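Local coordinates for nonribosomal peptide synthase (Streptomyces sp. MJ635-86F5, PDB 5JJP), which activates aliphatic beta-amino acids by adenylation, probably at the expense of ATP, at residues V249-D254 / L263-E268; A362-Y367 / G431-C436. All blocks are in the same frame, centred on the assembly; numbering follows the deposited sequence.

Contact 1 (V249-D254 / L263-E268)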
# COMPACT_ATOMS: atom_id res chain seq x y z
N VAL A 249 -8.30 -5.71 -8.73
CA VAL A 249 -7.87 -6.25 -10.01
C VAL A 249 -6.44 -5.77 -10.30
O VAL A 249 -6.23 -4.75 -10.94
CB VAL A 249 -8.80 -5.78 -11.14
CG1 VAL A 249 -8.53 -6.60 -12.39
CG2 VAL A 249 -10.27 -5.86 -10.73
N PRO A 250 -5.45 -6.51 -9.83
CA PRO A 250 -4.09 -6.19 -10.15
C PRO A 250 -3.92 -6.24 -11.65
O PRO A 250 -4.43 -7.15 -12.28
CB PRO A 250 -3.31 -7.34 -9.53
CG PRO A 250 -4.19 -7.86 -8.44
CD PRO A 250 -5.56 -7.73 -9.01
N VAL A 251 -3.22 -5.28 -12.23
CA VAL A 251 -3.06 -5.29 -13.67
C VAL A 251 -1.70 -5.97 -14.00
O VAL A 251 -0.67 -5.41 -13.76
CB VAL A 251 -3.05 -3.84 -14.21
CG1 VAL A 251 -2.91 -3.84 -15.72
CG2 VAL A 251 -4.31 -3.11 -13.80
N PRO A 252 -1.72 -7.17 -14.53
CA PRO A 252 -0.44 -7.80 -14.81
C PRO A 252 0.44 -6.96 -15.74
O PRO A 252 -0.07 -6.24 -16.59
CB PRO A 252 -0.84 -9.11 -15.51
CG PRO A 252 -2.32 -9.30 -15.21
CD PRO A 252 -2.85 -7.91 -15.13
N ARG A 253 1.77 -7.06 -15.57
CA ARG A 253 2.68 -6.22 -16.36
C ARG A 253 2.58 -6.46 -17.91
O ARG A 253 2.72 -5.54 -18.68
CB ARG A 253 4.12 -6.18 -15.80
CG ARG A 253 4.39 -4.98 -14.87
CD ARG A 253 5.85 -4.93 -14.37
NE ARG A 253 6.64 -3.79 -14.89
CZ ARG A 253 7.34 -3.77 -16.04
NH1 ARG A 253 7.38 -4.81 -16.87
NH2 ARG A 253 8.01 -2.66 -16.38
N ASP A 254 2.23 -7.67 -18.35
CA ASP A 254 1.99 -7.91 -19.77
C ASP A 254 0.68 -7.33 -20.35
O ASP A 254 0.48 -7.40 -21.55
CB ASP A 254 2.09 -9.40 -20.14
CG ASP A 254 0.96 -10.23 -19.61
OD1 ASP A 254 1.01 -11.44 -19.85
OD2 ASP A 254 0.01 -9.74 -18.98
N LEU A 263 -5.93 -0.81 -22.10
CA LEU A 263 -7.27 -0.23 -22.28
C LEU A 263 -8.32 -1.29 -22.48
O LEU A 263 -9.37 -1.20 -21.88
CB LEU A 263 -7.29 0.81 -23.39
CG LEU A 263 -6.41 2.03 -23.10
CD1 LEU A 263 -6.14 2.87 -24.32
CD2 LEU A 263 -7.01 2.91 -22.02
N ALA A 264 -8.01 -2.37 -23.20
CA ALA A 264 -8.98 -3.46 -23.39
C ALA A 264 -9.24 -4.17 -22.06
O ALA A 264 -10.35 -4.59 -21.77
CB ALA A 264 -8.46 -4.47 -24.39
N PHE A 265 -8.19 -4.28 -21.23
CA PHE A 265 -8.30 -4.92 -19.94
C PHE A 265 -9.23 -4.11 -19.03
O PHE A 265 -10.00 -4.68 -18.33
CB PHE A 265 -6.91 -5.08 -19.30
CG PHE A 265 -6.92 -5.86 -18.02
CD1 PHE A 265 -7.08 -7.22 -18.04
CD2 PHE A 265 -6.75 -5.21 -16.79
CE1 PHE A 265 -7.09 -7.94 -16.86
CE2 PHE A 265 -6.74 -5.94 -15.61
CZ PHE A 265 -6.91 -7.30 -15.65
N LEU A 266 -9.14 -2.79 -19.06
CA LEU A 266 -10.03 -1.98 -18.24
C LEU A 266 -11.49 -2.18 -18.62
O LEU A 266 -12.34 -2.14 -17.76
CB LEU A 266 -9.70 -0.49 -18.31
CG LEU A 266 -8.27 -0.07 -17.94
CD1 LEU A 266 -8.18 1.45 -17.93
CD2 LEU A 266 -7.81 -0.63 -16.60
N HIS A 267 -11.77 -2.41 -19.90
CA HIS A 267 -13.12 -2.88 -20.32
C HIS A 267 -13.40 -4.29 -19.93
O HIS A 267 -14.42 -4.57 -19.36
CB HIS A 267 -13.29 -2.78 -21.86
CG HIS A 267 -13.56 -1.41 -22.34
ND1 HIS A 267 -14.83 -0.86 -22.31
CD2 HIS A 267 -12.74 -0.44 -22.83
CE1 HIS A 267 -14.77 0.38 -22.80
NE2 HIS A 267 -13.52 0.64 -23.14
N GLU A 268 -12.50 -5.21 -20.25
CA GLU A 268 -12.76 -6.63 -19.95
C GLU A 268 -13.12 -6.82 -18.50
O GLU A 268 -14.09 -7.51 -18.18
CB GLU A 268 -11.55 -7.51 -20.31
CG GLU A 268 -11.88 -8.99 -20.47
CD GLU A 268 -10.65 -9.91 -20.62
OE1 GLU A 268 -9.48 -9.43 -20.71
OE2 GLU A 268 -10.85 -11.14 -20.65

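Contact 2 (A362-Y367 / G431-C436)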
# COMPACT_ATOMS: atom_id res chain seq x y z
N ALA A 362 -5.54 12.42 10.96
CA ALA A 362 -4.15 12.86 10.95
C ALA A 362 -4.11 14.36 10.84
O ALA A 362 -5.14 14.98 10.60
CB ALA A 362 -3.41 12.25 9.78
N GLU A 363 -2.91 14.93 10.97
CA GLU A 363 -2.72 16.37 10.81
C GLU A 363 -1.29 16.66 10.37
O GLU A 363 -0.30 16.07 10.86
CB GLU A 363 -2.99 17.08 12.13
CG GLU A 363 -3.19 18.60 12.07
CD GLU A 363 -3.06 19.21 13.46
OE1 GLU A 363 -1.91 19.34 13.95
OE2 GLU A 363 -4.11 19.53 14.09
N MET A 364 -1.15 17.59 9.43
CA MET A 364 0.18 17.99 9.01
C MET A 364 0.25 19.49 8.95
O MET A 364 -0.75 20.15 8.68
CB MET A 364 0.56 17.37 7.68
CG MET A 364 -0.40 17.66 6.56
SD MET A 364 0.11 16.84 5.01
CE MET A 364 -1.07 17.62 3.95
N ASP A 365 1.43 20.01 9.28
CA ASP A 365 1.70 21.45 9.25
C ASP A 365 3.16 21.66 8.91
O ASP A 365 3.94 20.71 8.84
CB ASP A 365 1.35 22.10 10.60
CG ASP A 365 1.14 23.64 10.50
OD1 ASP A 365 1.11 24.22 9.36
OD2 ASP A 365 1.03 24.26 11.58
N VAL A 366 3.54 22.92 8.72
CA VAL A 366 4.82 23.27 8.11
C VAL A 366 5.66 23.93 9.21
O VAL A 366 5.13 24.68 10.02
CB VAL A 366 4.50 24.08 6.85
CG1 VAL A 366 5.36 25.30 6.70
CG2 VAL A 366 4.60 23.19 5.63
N TYR A 367 6.95 23.58 9.29
CA TYR A 367 7.83 23.98 10.40
C TYR A 367 9.09 24.61 9.93
O TYR A 367 9.65 24.18 8.94
CB TYR A 367 8.19 22.79 11.28
CG TYR A 367 7.09 22.44 12.28
CD1 TYR A 367 5.93 21.79 11.86
CD2 TYR A 367 7.18 22.81 13.61
CE1 TYR A 367 4.90 21.51 12.73
CE2 TYR A 367 6.16 22.54 14.48
CZ TYR A 367 5.00 21.91 14.04
OH TYR A 367 4.00 21.60 14.93
N GLY A 431 -5.16 27.13 5.20
CA GLY A 431 -4.39 26.14 5.95
C GLY A 431 -4.01 24.90 5.15
O GLY A 431 -3.39 23.99 5.69
N ARG A 432 -4.37 24.88 3.87
CA ARG A 432 -3.95 23.82 2.98
C ARG A 432 -2.48 23.97 2.63
O ARG A 432 -1.97 25.08 2.52
CB ARG A 432 -4.81 23.83 1.70
CG ARG A 432 -6.29 23.59 1.97
CD ARG A 432 -7.08 23.40 0.68
NE ARG A 432 -8.37 22.75 0.94
CZ ARG A 432 -9.48 23.38 1.35
NH1 ARG A 432 -9.50 24.70 1.56
NH2 ARG A 432 -10.59 22.67 1.55
N LEU A 433 -1.81 22.85 2.40
CA LEU A 433 -0.42 22.89 2.02
C LEU A 433 -0.22 22.76 0.53
O LEU A 433 -1.09 22.29 -0.21
CB LEU A 433 0.37 21.78 2.74
CG LEU A 433 0.25 21.73 4.25
CD1 LEU A 433 1.19 20.70 4.84
CD2 LEU A 433 0.52 23.10 4.84
N TYR A 434 0.98 23.16 0.11
CA TYR A 434 1.42 23.08 -1.31
C TYR A 434 2.85 22.57 -1.33
O TYR A 434 3.76 23.18 -0.77
CB TYR A 434 1.30 24.47 -2.02
CG TYR A 434 -0.15 24.97 -2.07
CD1 TYR A 434 -0.91 24.90 -3.23
CD2 TYR A 434 -0.75 25.47 -0.94
CE1 TYR A 434 -2.24 25.32 -3.26
CE2 TYR A 434 -2.06 25.88 -0.95
CZ TYR A 434 -2.80 25.82 -2.10
OH TYR A 434 -4.09 26.25 -2.05
N PHE A 435 3.03 21.43 -1.97
CA PHE A 435 4.32 20.77 -2.01
C PHE A 435 5.34 21.55 -2.83
O PHE A 435 5.05 21.93 -3.93
CB PHE A 435 4.11 19.37 -2.59
CG PHE A 435 5.39 18.57 -2.74
CD1 PHE A 435 6.08 18.12 -1.63
CD2 PHE A 435 5.89 18.29 -4.00
CE1 PHE A 435 7.24 17.39 -1.77
CE2 PHE A 435 7.05 17.57 -4.15
CZ PHE A 435 7.73 17.11 -3.04
N CYS A 436 6.55 21.74 -2.29
CA CYS A 436 7.63 22.50 -2.95
C CYS A 436 8.95 21.73 -3.15
O CYS A 436 9.96 22.34 -3.48
CB CYS A 436 7.96 23.75 -2.14
SG CYS A 436 6.60 24.88 -2.11

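Contact 1 (V249-D254 / L263-E268)
Val251, just past the C-terminal end of strand 247-250, has its CA 8.2 Å from the CA of Phe265 on helix 259-268, a gap that is bridged by a single aromatic side chain and the aliphatic groups gathered round its tip. Phe265 accounts for nearly half of the 167 Å² buried here, and its far atoms CE2 and CZ do the touching. With CG trans to the backbone N (chi1 -174°), the ring projects from the helix to the strand end. Val249 CG1 lies 3.7 Å from Phe265 CZ and just as near CE2. From beyond the other side of the ring plane come two further partners: Val251 CG2, 4.1 Å from Phe265 CE2, and Pro252 CD, 4.1 Å from Phe265 CZ. All three approach the ring obliquely, as ordinary apolar packing. The two valines run past the phenylalanine side chain in the opposite sense, whereas the proline crosses it at about a right angle. Each residue type fits its place. Beta-branched valines suit extended backbone and present compact methyls to a flat ring. Pro252, at the N-cap of helix 253-256, has a rigid ring that supplies apolar surface where the chain leaves the sheet. Phenylalanine is long enough to span the distance from a helix to a strand end. The contact lies in the crossover from strand 247-250, at one margin of a six-stranded sheet, to strand 273-276. Strand 222-225 runs between those two, hydrogen-bonded to Val249 and Val251 through its backbone, and its Ala224 touches both Val251 and Leu266. Beyond, Val49 and Pro51 of strand 46-51 pack on Val249 and Pro252, and Ile271 closes against Val249.

Contact 2 (A362-Y367 / G431-C436)
Met364 and Val366 meet Leu433 within the small antiparallel, barrel-like subdomain that accompanies the two larger alpha/beta sheets in the adenylate-forming (ANL) fold. Strands 363-367 and 433-438 are not neighbours: 381-386 and 417-427 come between them in the order of pairing, and the curl of the sheet brings the outer two together through side chains. Leu433 is the centre of the contact, providing 96 Å² of the 171 Å² buried, and its two methyls divide the work. CD1 lies alongside the methionine, 3.8 Å from Met364 CG and 3.9 Å from Met364 CE. CD2 takes the valine, standing 4.2 Å from Val366 CG2. Met364 CG occupies the crowded position between the backbone N and the carbonyl carbon (chi1 56°), and from there the chain is extended, so that its length runs past the leucine in the opposite direction and CG, SD and CE all come near the same methyl. The residue types match these roles: a forked leucine can serve two partners at once, a flexible unbranched methionine can lie along a methyl, and a beta-branched valine suits a strand while turning a compact surface inward. Ile383 of the intervening strand 381-386 touches all three side chains, completing a continuous apolar cluster, while Ala425 of strand 417-427 adds to it beside Val366. The backbone of Leu433 is held separately, by hydrogen bonds to Ile355 and, from its carbonyl, to Thr354 OG1. Between Met364 and Val366, the CB of Asp365 points away from 431-436, though the end of its side chain comes nearer; its OD1 accepts a weak hydrogen bond from Val366 N, 2.8 Å long with an angle of 148° at the hydrogen.

How the contacts relate
From the N terminus, the chain reaches contact 1 first. It closes a short loop of eight residues, mostly helical, as the chain leaves the margin of the six-stranded sheet and helix 259-268 turns back on that strand end. The chain then builds the rest of this sheet before contact 2 opens at 362-367. That contact spans 63 residues, including strand 381-386 and strand 417-427, and closes at 431-436, near the end of the modelled chain. The two are in series, neither nested nor crossed. Their centres lie 35 Å apart, with nearest atoms about 24 Å apart, and they belong to separate parts of the fold: contact 1 joins a helix to the end of an edge strand, contact 2 two non-neighbouring strands of the antiparallel sheet.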